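Local structure of beta-galactosidase BgaB (5VYM) at residues Q174-Y179 / V195-Y200; A152-T157 / T218-A223. The protein hydrolyses terminal non-reducing beta-D-galactose residues of beta-galactosides, favouring Gal(beta1-4)Gal-containing oligosaccharides, and is represented here by its trimerisation domain. All coordinates share one frame; numbering follows the deposited sequence.

Contact 1 of 2, residues Q174-Y179 / V195-Y200; sequences QVLATY and VTRNPY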
ATOM      1  N   GLN B 174       7.154 -11.602  -8.652  1.00 33.45           N
ATOM      2  CA  GLN B 174       8.054 -12.455  -9.415  1.00 30.34           C
ATOM      3  C   GLN B 174       9.204 -11.624  -9.963  1.00 39.59           C
ATOM      4  O   GLN B 174       8.982 -10.564 -10.555  1.00 39.33           O
ATOM      5  CB  GLN B 174       7.308 -13.145 -10.558  1.00 34.38           C
ATOM      6  CG  GLN B 174       8.197 -13.957 -11.481  1.00 43.85           C
ATOM      7  CD  GLN B 174       7.424 -14.566 -12.633  1.00 51.83           C
ATOM      8  OE1 GLN B 174       6.229 -14.314 -12.797  1.00 43.44           O
ATOM      9  NE2 GLN B 174       8.104 -15.374 -13.440  1.00 43.43           N
ATOM     10  N   VAL B 175      10.427 -12.106  -9.760  1.00 38.21           N
ATOM     11  CA  VAL B 175      11.604 -11.462 -10.331  1.00 39.45           C
ATOM     12  C   VAL B 175      11.801 -11.973 -11.750  1.00 42.12           C
ATOM     13  O   VAL B 175      11.795 -13.186 -11.993  1.00 46.38           O
ATOM     14  CB  VAL B 175      12.846 -11.727  -9.466  1.00 33.78           C
ATOM     15  CG1 VAL B 175      14.070 -11.064 -10.083  1.00 34.04           C
ATOM     16  CG2 VAL B 175      12.621 -11.225  -8.054  1.00 31.88           C
ATOM     17  N   LEU B 176      11.970 -11.050 -12.694  1.00 40.98           N
ATOM     18  CA  LEU B 176      12.185 -11.410 -14.089  1.00 44.23           C
ATOM     19  C   LEU B 176      13.635 -11.272 -14.524  1.00 42.95           C
ATOM     20  O   LEU B 176      14.061 -11.972 -15.449  1.00 46.30           O
ATOM     21  CB  LEU B 176      11.299 -10.552 -14.999  1.00 37.71           C
ATOM     22  CG  LEU B 176       9.789 -10.737 -14.817  1.00 40.60           C
ATOM     23  CD1 LEU B 176       9.018  -9.848 -15.777  1.00 40.47           C
ATOM     24  CD2 LEU B 176       9.402 -12.197 -15.000  1.00 44.33           C
ATOM     25  N   ALA B 177      14.401 -10.393 -13.881  1.00 39.71           N
ATOM     26  CA  ALA B 177      15.802 -10.210 -14.220  1.00 38.37           C
ATOM     27  C   ALA B 177      16.557  -9.734 -12.989  1.00 43.56           C
ATOM     28  O   ALA B 177      16.016  -9.012 -12.148  1.00 49.44           O
ATOM     29  CB  ALA B 177      15.987  -9.213 -15.371  1.00 34.51           C
ATOM     30  N   THR B 178      17.814 -10.158 -12.892  1.00 44.15           N
ATOM     31  CA  THR B 178      18.705  -9.745 -11.821  1.00 48.50           C
ATOM     32  C   THR B 178      20.015  -9.263 -12.421  1.00 46.58           C
ATOM     33  O   THR B 178      20.353  -9.579 -13.565  1.00 52.79           O
ATOM     34  CB  THR B 178      18.991 -10.886 -10.832  1.00 47.22           C
ATOM     35  OG1 THR B 178      19.424 -12.046 -11.553  1.00 45.82           O
ATOM     36  CG2 THR B 178      17.746 -11.223 -10.027  1.00 40.30           C
ATOM     37  N   TYR B 179      20.753  -8.484 -11.635  1.00 51.34           N
ATOM     38  CA  TYR B 179      22.097  -8.084 -12.022  1.00 55.60           C
ATOM     39  C   TYR B 179      23.062  -9.224 -11.724  1.00 54.12           C
ATOM     40  O   TYR B 179      23.051  -9.787 -10.626  1.00 57.93           O
ATOM     41  CB  TYR B 179      22.517  -6.816 -11.281  1.00 51.80           C
ATOM     42  CG  TYR B 179      21.557  -5.662 -11.453  1.00 41.15           C
ATOM     43  CD1 TYR B 179      21.403  -5.039 -12.685  1.00 38.16           C
ATOM     44  CD2 TYR B 179      20.811  -5.190 -10.381  1.00 47.68           C
ATOM     45  CE1 TYR B 179      20.526  -3.982 -12.845  1.00 36.75           C
ATOM     46  CE2 TYR B 179      19.933  -4.133 -10.531  1.00 47.77           C
ATOM     47  CZ  TYR B 179      19.795  -3.532 -11.765  1.00 43.81           C
ATOM     48  OH  TYR B 179      18.920  -2.481 -11.916  1.00 44.40           O
ATOM     49  N   VAL B 195      14.254  -6.416 -12.760  1.00 49.68           N
ATOM     50  CA  VAL B 195      12.924  -6.345 -13.357  1.00 43.39           C
ATOM     51  C   VAL B 195      12.015  -7.299 -12.596  1.00 38.55           C
ATOM     52  O   VAL B 195      12.319  -8.492 -12.482  1.00 37.67           O
ATOM     53  CB  VAL B 195      12.929  -6.702 -14.855  1.00 38.83           C
ATOM     54  CG1 VAL B 195      11.514  -6.682 -15.403  1.00 43.33           C
ATOM     55  CG2 VAL B 195      13.824  -5.746 -15.635  1.00 31.66           C
ATOM     56  N   THR B 196      10.906  -6.780 -12.072  1.00 32.88           N
ATOM     57  CA  THR B 196       9.944  -7.570 -11.317  1.00 37.72           C
ATOM     58  C   THR B 196       8.537  -7.241 -11.788  1.00 34.19           C
ATOM     59  O   THR B 196       8.285  -6.186 -12.374  1.00 37.66           O
ATOM     60  CB  THR B 196      10.028  -7.304  -9.806  1.00 35.56           C
ATOM     61  OG1 THR B 196       9.575  -5.972  -9.533  1.00 29.52           O
ATOM     62  CG2 THR B 196      11.454  -7.470  -9.298  1.00 36.19           C
ATOM     63  N   ARG B 197       7.614  -8.161 -11.512  1.00 31.58           N
ATOM     64  CA  ARG B 197       6.194  -7.926 -11.721  1.00 37.82           C
ATOM     65  C   ARG B 197       5.432  -8.491 -10.533  1.00 38.60           C
ATOM     66  O   ARG B 197       5.846  -9.484  -9.927  1.00 37.28           O
ATOM     67  CB  ARG B 197       5.687  -8.548 -13.034  1.00 34.56           C
ATOM     68  CG  ARG B 197       5.807 -10.061 -13.119  1.00 47.55           C
ATOM     69  CD  ARG B 197       5.426 -10.543 -14.510  1.00 47.10           C
ATOM     70  NE  ARG B 197       5.664 -11.972 -14.697  1.00 55.73           N
ATOM     71  CZ  ARG B 197       5.602 -12.589 -15.872  1.00 54.08           C
ATOM     72  NH1 ARG B 197       5.314 -11.903 -16.971  1.00 48.25           N
ATOM     73  NH2 ARG B 197       5.833 -13.893 -15.952  1.00 51.78           N
ATOM     74  N   ASN B 198       4.315  -7.842 -10.199  1.00 31.75           N
ATOM     75  CA  ASN B 198       3.549  -8.186  -9.011  1.00 35.73           C
ATOM     76  C   ASN B 198       2.063  -8.075  -9.330  1.00 34.06           C
ATOM     77  O   ASN B 198       1.627  -7.060  -9.904  1.00 41.54           O
ATOM     78  CB  ASN B 198       3.918  -7.266  -7.841  1.00 34.74           C
ATOM     79  CG  ASN B 198       3.150  -7.590  -6.575  1.00 37.38           C
ATOM     80  OD1 ASN B 198       3.020  -8.751  -6.191  1.00 35.64           O
ATOM     81  ND2 ASN B 198       2.632  -6.558  -5.918  1.00 34.21           N
ATOM     82  N   PRO B 199       1.265  -9.086  -8.990  1.00 33.79           N
ATOM     83  CA  PRO B 199      -0.185  -8.963  -9.174  1.00 32.82           C
ATOM     84  C   PRO B 199      -0.785  -8.005  -8.158  1.00 40.59           C
ATOM     85  O   PRO B 199      -0.427  -8.015  -6.978  1.00 42.63           O
ATOM     86  CB  PRO B 199      -0.692 -10.394  -8.968  1.00 27.61           C
ATOM     87  CG  PRO B 199       0.336 -11.028  -8.101  1.00 32.81           C
ATOM     88  CD  PRO B 199       1.649 -10.425  -8.512  1.00 33.25           C
ATOM     89  N   TYR B 200      -1.700  -7.166  -8.635  1.00 31.72           N
ATOM     90  CA  TYR B 200      -2.398  -6.199  -7.791  1.00 32.65           C
ATOM     91  C   TYR B 200      -3.859  -6.197  -8.211  1.00 33.62           C
ATOM     92  O   TYR B 200      -4.201  -5.670  -9.275  1.00 35.94           O
ATOM     93  CB  TYR B 200      -1.784  -4.804  -7.920  1.00 26.42           C
ATOM     94  CG  TYR B 200      -2.327  -3.797  -6.934  1.00 34.85           C
ATOM     95  CD1 TYR B 200      -1.789  -3.688  -5.657  1.00 36.15           C
ATOM     96  CD2 TYR B 200      -3.372  -2.950  -7.279  1.00 33.04           C
ATOM     97  CE1 TYR B 200      -2.280  -2.768  -4.752  1.00 29.21           C
ATOM     98  CE2 TYR B 200      -3.872  -2.027  -6.379  1.00 31.34           C
ATOM     99  CZ  TYR B 200      -3.321  -1.940  -5.116  1.00 33.97           C
ATOM    100  OH  TYR B 200      -3.809  -1.022  -4.212  1.00 36.45           O
TER

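Contact 2 of 2, residues A152-T157 / T218-A223; sequences AALDGT and TKLVRA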
ATOM      1  N   ALA B 152      15.388 -16.576 -20.615  1.00 71.91           N
ATOM      2  CA  ALA B 152      16.701 -16.126 -21.082  1.00 63.63           C
ATOM      3  C   ALA B 152      16.575 -14.938 -22.032  1.00 65.97           C
ATOM      4  O   ALA B 152      17.383 -14.765 -22.947  1.00 72.56           O
ATOM      5  CB  ALA B 152      17.475 -17.269 -21.745  1.00 58.90           C
ATOM      6  N   ALA B 153      15.550 -14.111 -21.812  1.00 62.01           N
ATOM      7  CA  ALA B 153      15.256 -13.010 -22.722  1.00 62.75           C
ATOM      8  C   ALA B 153      16.224 -11.850 -22.533  1.00 67.79           C
ATOM      9  O   ALA B 153      16.840 -11.382 -23.497  1.00 72.93           O
ATOM     10  CB  ALA B 153      13.813 -12.543 -22.524  1.00 63.15           C
ATOM     11  N   LEU B 154      16.371 -11.373 -21.300  1.00 69.78           N
ATOM     12  CA  LEU B 154      17.201 -10.214 -21.007  1.00 64.96           C
ATOM     13  C   LEU B 154      18.666 -10.571 -20.785  1.00 60.84           C
ATOM     14  O   LEU B 154      19.430  -9.724 -20.309  1.00 69.12           O
ATOM     15  CB  LEU B 154      16.657  -9.473 -19.783  1.00 55.66           C
ATOM     16  CG  LEU B 154      15.246  -8.899 -19.929  1.00 49.68           C
ATOM     17  CD1 LEU B 154      14.850  -8.117 -18.686  1.00 49.20           C
ATOM     18  CD2 LEU B 154      15.151  -8.027 -21.170  1.00 48.29           C
ATOM     19  N   ASP B 155      19.073 -11.794 -21.116  1.00 55.49           N
ATOM     20  CA  ASP B 155      20.468 -12.180 -20.959  1.00 65.76           C
ATOM     21  C   ASP B 155      21.354 -11.390 -21.914  1.00 68.55           C
ATOM     22  O   ASP B 155      20.975 -11.106 -23.054  1.00 65.57           O
ATOM     23  CB  ASP B 155      20.638 -13.679 -21.201  1.00 73.07           C
ATOM     24  CG  ASP B 155      20.176 -14.514 -20.024  1.00 77.72           C
ATOM     25  OD1 ASP B 155      20.143 -13.983 -18.894  1.00 80.15           O
ATOM     26  OD2 ASP B 155      19.854 -15.703 -20.227  1.00 82.36           O
ATOM     27  N   GLY B 156      22.545 -11.027 -21.436  1.00 64.94           N
ATOM     28  CA  GLY B 156      23.483 -10.258 -22.222  1.00 70.09           C
ATOM     29  C   GLY B 156      23.236  -8.766 -22.246  1.00 69.07           C
ATOM     30  O   GLY B 156      24.116  -8.018 -22.691  1.00 72.88           O
ATOM     31  N   THR B 157      22.077  -8.304 -21.786  1.00 59.47           N
ATOM     32  CA  THR B 157      21.804  -6.876 -21.748  1.00 53.81           C
ATOM     33  C   THR B 157      22.621  -6.210 -20.645  1.00 54.28           C
ATOM     34  O   THR B 157      23.012  -6.842 -19.661  1.00 60.56           O
ATOM     35  CB  THR B 157      20.312  -6.622 -21.528  1.00 53.40           C
ATOM     36  OG1 THR B 157      19.915  -7.157 -20.261  1.00 64.12           O
ATOM     37  CG2 THR B 157      19.496  -7.287 -22.627  1.00 44.26           C
ATOM     38  N   THR B 218      13.853  -3.051 -26.305  1.00 37.63           N
ATOM     39  CA  THR B 218      12.983  -3.773 -27.228  1.00 37.24           C
ATOM     40  C   THR B 218      12.893  -5.247 -26.853  1.00 39.32           C
ATOM     41  O   THR B 218      11.826  -5.860 -26.975  1.00 39.05           O
ATOM     42  CB  THR B 218      13.489  -3.615 -28.663  1.00 37.18           C
ATOM     43  OG1 THR B 218      13.702  -2.227 -28.947  1.00 40.89           O
ATOM     44  CG2 THR B 218      12.474  -4.169 -29.650  1.00 38.77           C
ATOM     45  N   LYS B 219      14.006  -5.831 -26.395  1.00 34.77           N
ATOM     46  CA  LYS B 219      13.981  -7.205 -25.903  1.00 39.59           C
ATOM     47  C   LYS B 219      12.987  -7.359 -24.759  1.00 44.07           C
ATOM     48  O   LYS B 219      12.196  -8.309 -24.729  1.00 51.76           O
ATOM     49  CB  LYS B 219      15.378  -7.627 -25.447  1.00 45.80           C
ATOM     50  CG  LYS B 219      16.337  -8.007 -26.559  1.00 54.17           C
ATOM     51  CD  LYS B 219      17.610  -8.597 -25.968  1.00 62.28           C
ATOM     52  CE  LYS B 219      18.481  -9.247 -27.027  1.00 70.39           C
ATOM     53  NZ  LYS B 219      19.607 -10.006 -26.410  1.00 76.81           N
ATOM     54  N   LEU B 220      13.019  -6.428 -23.803  1.00 43.58           N
ATOM     55  CA  LEU B 220      12.110  -6.487 -22.663  1.00 43.91           C
ATOM     56  C   LEU B 220      10.658  -6.393 -23.116  1.00 43.37           C
ATOM     57  O   LEU B 220       9.803  -7.160 -22.658  1.00 41.78           O
ATOM     58  CB  LEU B 220      12.449  -5.366 -21.678  1.00 40.50           C
ATOM     59  CG  LEU B 220      11.837  -5.361 -20.274  1.00 41.13           C
ATOM     60  CD1 LEU B 220      12.727  -4.559 -19.338  1.00 35.34           C
ATOM     61  CD2 LEU B 220      10.424  -4.792 -20.267  1.00 32.77           C
ATOM     62  N   VAL B 221      10.362  -5.452 -24.013  1.00 41.06           N
ATOM     63  CA  VAL B 221       8.986  -5.253 -24.460  1.00 41.82           C
ATOM     64  C   VAL B 221       8.479  -6.490 -25.188  1.00 45.04           C
ATOM     65  O   VAL B 221       7.370  -6.975 -24.933  1.00 47.19           O
ATOM     66  CB  VAL B 221       8.883  -3.997 -25.344  1.00 35.56           C
ATOM     67  CG1 VAL B 221       7.501  -3.902 -25.967  1.00 33.46           C
ATOM     68  CG2 VAL B 221       9.189  -2.750 -24.530  1.00 29.93           C
ATOM     69  N   ARG B 222       9.292  -7.026 -26.101  1.00 41.50           N
ATOM     70  CA  ARG B 222       8.856  -8.161 -26.906  1.00 45.33           C
ATOM     71  C   ARG B 222       8.652  -9.408 -26.055  1.00 44.74           C
ATOM     72  O   ARG B 222       7.780 -10.230 -26.356  1.00 49.23           O
ATOM     73  CB  ARG B 222       9.871  -8.423 -28.018  1.00 39.30           C
ATOM     74  CG  ARG B 222       9.405  -9.386 -29.092  1.00 57.52           C
ATOM     75  CD  ARG B 222      10.408  -9.421 -30.232  1.00 74.64           C
ATOM     76  NE  ARG B 222      10.439  -8.161 -30.968  1.00 79.55           N
ATOM     77  CZ  ARG B 222      11.496  -7.711 -31.637  1.00 77.35           C
ATOM     78  NH1 ARG B 222      12.620  -8.414 -31.651  1.00 79.22           N
ATOM     79  NH2 ARG B 222      11.433  -6.555 -32.284  1.00 69.68           N
ATOM     80  N   ALA B 223       9.428  -9.557 -24.980  1.00 40.93           N
ATOM     81  CA  ALA B 223       9.318 -10.739 -24.132  1.00 44.03           C
ATOM     82  C   ALA B 223       8.098 -10.680 -23.218  1.00 47.49           C
ATOM     83  O   ALA B 223       7.455 -11.708 -22.975  1.00 44.13           O
ATOM     84  CB  ALA B 223      10.591 -10.910 -23.301  1.00 34.37           C
TER

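Contact 1 of 2, residues Q174-Y179 / V195-Y200
Val195 O takes two amide hydrogens, from Leu176 N at 2.6 Å and from Ala177 N, a classic beta bulge between two antiparallel strands of the five-stranded sheet in the trimerisation domain. The Ala177 N-H arrives on a lone pair in the carbonyl plane, whereas that of Leu176 is tilted from it. Val195 N returns a bond to Ala177 O. Beyond the bulge Gln174 and Arg197 form a regular hydrogen-bonded pair, with Val175 and Thr196 between on the opposite face of the sheet.

Within the bulge the Leu176 side chain leans toward the neighbouring strand: its CB meets Val195 CG1 at 3.9 Å and CD2 lies over one face of the Arg197 guanidinium, offset toward its rim. At the edge of that group sits Gln174 OE1, gripped side-on by Arg197 NE at 3.1 Å and Arg197 NH2 at 3.2 Å. The side chains run side by side with amide and guanidinium planes 63° apart, and both nitrogens reach the oxygen from one face of the amide. Arg197 NH1 bonds Tyr206 OH on strand 203-208, and Tyr224 of helix 214-225 also touches Arg197. A leucine in place of Arg197 would probably deprive Gln174 OE1 of both these donors and Tyr206 OH of this partner, and set the glutamine amide free to turn. With CG between the backbone N and carbonyl carbon (chi1 62°), the extended arginine chain places Arg197 CD 3.9 Å from Leu176 CD1.

Contact 2 of 2, residues A152-T157 / T218-A223
Leu154 lays its CD2 methyl against the backbone of helix 214-225, 3.7 Å from Leu220 CA, and so packs a type II beta turn, Leu154 to Thr157, onto the last long helix of the trimerisation domain. The turn belongs to the loop joining strands 143-147 and 158-163.

The tight part of the contact is apolar. Leu154 CD2 also meets Leu220 CB at 3.8 Å, the two leucine side chains crossing obliquely. Further along the helix, Ala153 CB touches Ala223 CB at 3.7 Å, consistent with the close approach of loop and helix here. Leu154 and Leu220 are buried, and both continue onto Val195 of strand 193-200, so the turn and helix share one apolar patch with the sheet.

Toward solvent the contact is looser and rests on Lys219. Its CG stands anti to the carbonyl carbon (chi1 -78°) and the chain beyond is extended, which sends it along the loop. Lys219 CD passes Ala153 O at 3.8 Å, and the lysine and Thr157 side chains run past each other in opposite directions. Lys219 NZ ends 3.8 Å from Asp155 O, too long for a hydrogen bond, although the carbonyl may still attract the ammonium weakly.

The turn is braced from within and behind. Ser147 N bonds Asp155 OD1, and Ser147 OG accepts a hydrogen bond from Leu154 N, tying the loop to the end of strand 143-147. Gly156 adopts a positive phi (82°), as the third position of a type II turn requires. The backbone bond that closes the turn, from Thr157 N to Leu154 O, is weak, but Thr157 OG1 donates to that same Leu154 O at 2.6 Å.

How the contacts relate
Contact 1 lies within the antiparallel sheet, whereas contact 2, farther from the centre of the chain, joins a connecting loop to helix 214-225 near the surface; both are only partly buried. Backbone hydrogen bonds and an arginine that grips a glutamine oxygen carry the first; the second relies on methyl groups and the length of a lysine. They meet directly: Leu154 CD1 packs on Ala177 CB at 3.7 Å, and Val195 CG2 touches both Leu154 and Leu220, making the bulge end of contact 1 the floor beneath contact 2. In sequence 174-179 and 195-200 are nested between 152-157 and 218-223. Asn198 of 195-200 and Val221 of 218-223 also border the second subunit.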